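Local coordinates for syndapin (Drosophila melanogaster, PDB 3I2W), which binds membrane phospholipids as a homodimer through its F-BAR domain, the part present here, and probably acts in endocytosis and the internalisation of plasma-membrane proteins, at residues B[26-31]-B[100-105]; B[54-59]-B[64-69]. One frame throughout, in Å; residues are numbered along the deposited sequence.

Contact 1: B[26-31]-B[100-105]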
# COMPACT_ATOMS: atom_id res chain seq x y z
N ASP B 26 -19.54 -1.66 4.25
CA ASP B 26 -18.48 -0.68 4.23
C ASP B 26 -17.19 -1.31 4.72
O ASP B 26 -16.13 -1.11 4.11
CB ASP B 26 -18.81 0.51 5.15
CG ASP B 26 -19.85 1.50 4.56
OD1 ASP B 26 -20.32 1.36 3.42
OD2 ASP B 26 -20.25 2.43 5.30
N LEU B 27 -17.28 -2.05 5.82
CA LEU B 27 -16.09 -2.66 6.37
C LEU B 27 -15.49 -3.69 5.39
O LEU B 27 -14.26 -3.78 5.23
CB LEU B 27 -16.45 -3.29 7.67
CG LEU B 27 -15.33 -3.82 8.53
CD1 LEU B 27 -14.29 -2.80 8.94
CD2 LEU B 27 -16.05 -4.33 9.75
N GLN B 28 -16.36 -4.44 4.71
CA GLN B 28 -15.85 -5.43 3.78
C GLN B 28 -15.16 -4.66 2.71
O GLN B 28 -14.04 -4.98 2.35
CB GLN B 28 -16.94 -6.33 3.21
CG GLN B 28 -17.38 -7.46 4.09
CD GLN B 28 -18.70 -8.08 3.60
OE1 GLN B 28 -18.73 -9.06 2.81
NE2 GLN B 28 -19.82 -7.50 4.05
N GLN B 29 -15.80 -3.61 2.23
CA GLN B 29 -15.23 -2.83 1.17
C GLN B 29 -13.92 -2.18 1.56
O GLN B 29 -13.00 -2.13 0.78
CB GLN B 29 -16.19 -1.79 0.69
CG GLN B 29 -15.57 -0.91 -0.32
CD GLN B 29 -16.54 0.13 -0.84
OE1 GLN B 29 -17.77 -0.10 -0.87
NE2 GLN B 29 -15.99 1.28 -1.28
N LEU B 30 -13.81 -1.69 2.78
CA LEU B 30 -12.60 -1.04 3.21
C LEU B 30 -11.49 -2.09 3.25
O LEU B 30 -10.39 -1.85 2.78
CB LEU B 30 -12.83 -0.37 4.57
CG LEU B 30 -11.73 0.28 5.41
CD1 LEU B 30 -12.21 1.25 6.49
CD2 LEU B 30 -10.88 -0.75 6.09
N ILE B 31 -11.75 -3.26 3.79
CA ILE B 31 -10.69 -4.23 3.92
C ILE B 31 -10.25 -4.69 2.54
O ILE B 31 -9.07 -4.75 2.26
CB ILE B 31 -11.19 -5.40 4.79
CG1 ILE B 31 -11.19 -4.95 6.24
CG2 ILE B 31 -10.40 -6.67 4.59
CD1 ILE B 31 -12.17 -5.66 7.05
N THR B 100 -20.22 -13.57 6.45
CA THR B 100 -21.00 -14.62 7.04
C THR B 100 -21.97 -14.06 8.04
O THR B 100 -23.18 -14.39 8.00
CB THR B 100 -20.11 -15.72 7.67
OG1 THR B 100 -19.92 -16.77 6.72
CG2 THR B 100 -20.81 -16.36 8.84
N TRP B 101 -21.46 -13.25 8.95
CA TRP B 101 -22.28 -12.67 9.97
C TRP B 101 -23.41 -11.88 9.33
O TRP B 101 -24.56 -11.97 9.72
CB TRP B 101 -21.37 -11.77 10.75
CG TRP B 101 -21.86 -11.32 12.04
CD1 TRP B 101 -21.55 -11.85 13.25
CD2 TRP B 101 -22.61 -10.13 12.30
NE1 TRP B 101 -22.11 -11.11 14.26
CE2 TRP B 101 -22.77 -10.04 13.71
CE3 TRP B 101 -23.17 -9.14 11.49
CZ2 TRP B 101 -23.50 -9.03 14.33
CZ3 TRP B 101 -23.90 -8.09 12.12
CH2 TRP B 101 -24.06 -8.07 13.53
N GLN B 102 -23.06 -11.11 8.30
CA GLN B 102 -24.01 -10.27 7.65
C GLN B 102 -25.13 -11.11 7.00
O GLN B 102 -26.26 -10.72 7.03
CB GLN B 102 -23.29 -9.38 6.62
CG GLN B 102 -24.23 -8.56 5.71
CD GLN B 102 -23.52 -7.77 4.64
OE1 GLN B 102 -22.77 -8.32 3.86
NE2 GLN B 102 -23.75 -6.47 4.59
N LYS B 103 -24.80 -12.23 6.36
CA LYS B 103 -25.76 -13.15 5.85
C LYS B 103 -26.65 -13.65 6.98
O LYS B 103 -27.83 -13.85 6.78
CB LYS B 103 -25.02 -14.33 5.26
CG LYS B 103 -25.93 -15.42 4.67
CD LYS B 103 -25.17 -16.74 4.25
CE LYS B 103 -26.22 -17.86 3.82
NZ LYS B 103 -25.73 -18.82 2.71
N GLU B 104 -26.10 -13.84 8.17
CA GLU B 104 -26.81 -14.57 9.21
C GLU B 104 -27.75 -13.73 9.99
O GLU B 104 -28.70 -14.24 10.54
CB GLU B 104 -25.89 -15.32 10.15
CG GLU B 104 -25.72 -16.74 9.64
CD GLU B 104 -24.48 -17.45 10.17
OE1 GLU B 104 -23.83 -17.01 11.16
OE2 GLU B 104 -24.16 -18.50 9.56
N ASN B 105 -27.51 -12.43 9.99
CA ASN B 105 -28.27 -11.54 10.83
C ASN B 105 -29.16 -10.60 10.12
O ASN B 105 -29.81 -9.80 10.79
CB ASN B 105 -27.33 -10.71 11.65
CG ASN B 105 -26.54 -11.54 12.57
OD1 ASN B 105 -27.03 -11.94 13.61
ND2 ASN B 105 -25.30 -11.80 12.22

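Contact 2: B[54-59]-B[64-69]. With NA (sodium ion), chain G.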
# COMPACT_ATOMS: atom_id res chain seq x y z
N GLU B 54 16.64 -10.25 -15.04
CA GLU B 54 17.14 -10.38 -16.38
C GLU B 54 18.18 -9.31 -16.83
O GLU B 54 19.16 -9.69 -17.46
CB GLU B 54 15.97 -10.40 -17.32
CG GLU B 54 16.35 -10.56 -18.71
CD GLU B 54 15.12 -10.42 -19.53
OE1 GLU B 54 14.00 -10.53 -18.91
OE2 GLU B 54 15.28 -10.18 -20.77
N LEU B 55 17.98 -8.02 -16.52
CA LEU B 55 19.00 -7.03 -16.86
C LEU B 55 20.36 -7.32 -16.22
O LEU B 55 21.37 -7.15 -16.86
CB LEU B 55 18.57 -5.61 -16.51
CG LEU B 55 17.38 -5.02 -17.28
CD1 LEU B 55 17.14 -3.61 -16.73
CD2 LEU B 55 17.58 -5.03 -18.79
N ILE B 56 20.38 -7.78 -14.98
CA ILE B 56 21.63 -8.19 -14.37
C ILE B 56 22.31 -9.39 -15.06
O ILE B 56 23.54 -9.43 -15.27
CB ILE B 56 21.42 -8.54 -12.95
CG1 ILE B 56 20.91 -7.29 -12.21
CG2 ILE B 56 22.73 -9.06 -12.39
CD1 ILE B 56 20.61 -7.45 -10.75
N GLU B 57 21.46 -10.33 -15.44
CA GLU B 57 21.89 -11.57 -16.02
C GLU B 57 22.63 -11.26 -17.29
O GLU B 57 23.80 -11.61 -17.45
CB GLU B 57 20.66 -12.37 -16.35
CG GLU B 57 20.95 -13.76 -16.88
CD GLU B 57 21.78 -14.56 -15.90
OE1 GLU B 57 21.52 -14.44 -14.66
OE2 GLU B 57 22.69 -15.30 -16.38
N LYS B 58 21.94 -10.52 -18.14
CA LYS B 58 22.33 -10.21 -19.47
C LYS B 58 23.42 -9.12 -19.48
O LYS B 58 24.20 -9.04 -20.43
CB LYS B 58 21.05 -9.77 -20.18
CG LYS B 58 21.12 -9.21 -21.57
CD LYS B 58 19.74 -9.33 -22.33
CE LYS B 58 18.57 -8.52 -21.67
NZ LYS B 58 18.93 -7.09 -21.36
N GLY B 59 23.49 -8.30 -18.44
CA GLY B 59 24.56 -7.30 -18.35
C GLY B 59 25.93 -7.81 -17.88
O GLY B 59 26.12 -9.02 -17.69
N THR B 64 30.52 -13.45 -7.59
CA THR B 64 29.78 -13.37 -6.37
C THR B 64 29.25 -11.94 -6.23
O THR B 64 28.39 -11.67 -5.45
CB THR B 64 30.70 -13.65 -5.22
OG1 THR B 64 31.69 -12.62 -5.19
CG2 THR B 64 31.37 -14.96 -5.40
N THR B 65 29.77 -11.03 -6.99
CA THR B 65 29.27 -9.69 -6.92
C THR B 65 27.92 -9.69 -7.62
O THR B 65 26.93 -9.15 -7.12
CB THR B 65 30.27 -8.76 -7.58
OG1 THR B 65 31.45 -8.70 -6.76
CG2 THR B 65 29.70 -7.36 -7.70
N GLU B 66 27.88 -10.30 -8.78
CA GLU B 66 26.60 -10.53 -9.42
C GLU B 66 25.63 -11.11 -8.41
O GLU B 66 24.54 -10.60 -8.24
CB GLU B 66 26.73 -11.50 -10.60
CG GLU B 66 25.67 -11.27 -11.66
CD GLU B 66 25.71 -12.32 -12.73
OE1 GLU B 66 26.52 -13.27 -12.58
OE2 GLU B 66 24.99 -12.19 -13.73
N ALA B 67 26.04 -12.19 -7.75
CA ALA B 67 25.18 -12.89 -6.81
C ALA B 67 24.74 -11.96 -5.71
O ALA B 67 23.60 -12.00 -5.37
CB ALA B 67 25.86 -14.11 -6.25
N ALA B 68 25.61 -11.11 -5.17
CA ALA B 68 25.15 -10.07 -4.25
C ALA B 68 24.06 -9.15 -4.78
O ALA B 68 23.10 -8.91 -4.05
CB ALA B 68 26.28 -9.25 -3.70
N TRP B 69 24.19 -8.65 -6.03
CA TRP B 69 23.17 -7.78 -6.59
C TRP B 69 21.89 -8.57 -6.54
O TRP B 69 20.85 -8.02 -6.24
CB TRP B 69 23.36 -7.47 -8.08
CG TRP B 69 24.31 -6.40 -8.56
CD1 TRP B 69 25.67 -6.36 -8.39
CD2 TRP B 69 23.98 -5.30 -9.39
NE1 TRP B 69 26.20 -5.25 -9.03
CE2 TRP B 69 25.18 -4.60 -9.67
CE3 TRP B 69 22.78 -4.82 -9.94
CZ2 TRP B 69 25.20 -3.46 -10.47
CZ3 TRP B 69 22.81 -3.70 -10.71
CH2 TRP B 69 24.00 -3.03 -10.98
NA NA G . 25.87 -10.87 -15.70
O HOH W 1 24.63 -14.94 -14.56
O HOH W 2 26.64 -12.10 -17.81

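Contact 1: B[26-31]-B[100-105]
Q28 and Q102 meet amide to amide, and this one pair makes the whole contact. NE2 of Q28 gives a hydrogen bond to OE1 of Q102, with 3.1 Å between them and an N-H...O angle of 159°. The acceptor lies nearly in the amide plane of Q28. On the other side the fit is less regular: the donor sits well above the carbonyl plane of Q102, and the two amide planes are turned 67° apart. Both chains are extended beyond CG, so each glutamine spans much of the gap between the helices; the CA atoms of Q28 and Q102 are 10.2 Å apart. They leave their backbones differently. Q28 carries CG beside its own N (chi1 -80°), whereas Q102 carries it anti to the backbone N, beside the carbonyl carbon.

The Q102 amide is gripped at both ends, because its NE2 bonds to OD1 of N25, which favours this way round for the amide. Along helix 63-105, N105 folds back over W101. Its ND2 lies 3.2 Å above the centre of the indole and donates to W101 O at 2.6 Å. W101 also stacks on F228 of helix 169-240. The arrangement is an interhelical side-chain hydrogen bond between two long antiparallel helices of the elongated F-BAR helical bundle.

Contact 2: B[54-59]-B[64-69]
I56 and E66 owe their meeting to their first torsions. In I56, CG2 is anti to the backbone N, while CG1 lies beside that N (chi1 -62°) and places CD1 against W69. In E66, CG is anti to the backbone N (chi1 -152°), and the extended chain beyond it brings the carboxylate to the end of helix 11-58.

There OE2 of E66 binds a sodium ion at 2.5 Å. The backbone carbonyls of I56, E57 and G59 bind the same ion, with G59 O at 2.7 Å. E61 O, from the turn between the helices, and one water complete the six ligands. E66 is the one side chain among them. I56 O and E66 OE2 are 3.5 Å apart because they share the metal; both are acceptors, and the ion holds them together.

A second water donates to OE2 of E57 and to OE2 of E66. It joins two carboxylates that would otherwise probably repel each other. The sodium ion should also offset the charge of E66.

Beside the metal site the contact is apolar. CG2 of I56 rests against CG of E66 at 3.7 Å, the two chains lying alongside and running opposite ways. CD1 of I56 touches CE3 of W69 at 3.5 Å, meeting the indole obliquely.

The short helical segments run antiparallel, at 172°, with axes 10.6 Å apart. They form a helical hairpin closed by a metal-bound turn. T64 and T65 bond to D267 of helix 264-275, while T65, A68 and W69 pack against leucines of the second subunit.

In the fold
Contacts 1 and 2 join the same two helices, 11-58 and 63-105, at different points along their length. Contact 2 lies at the turn where the chain passes from one helix to the other. Contact 1 lies far along the hairpin, with the centres 47 Å apart and the nearest atoms about 31 Å apart. The sodium ion belongs to contact 2, which is about 51 Å from the centre of the chain; contact 1 is about 10 Å from it. The dimer brings the two regions together: L27, in 26-31, packs on W69 of the second subunit, and W69 in turn on L27 of that subunit.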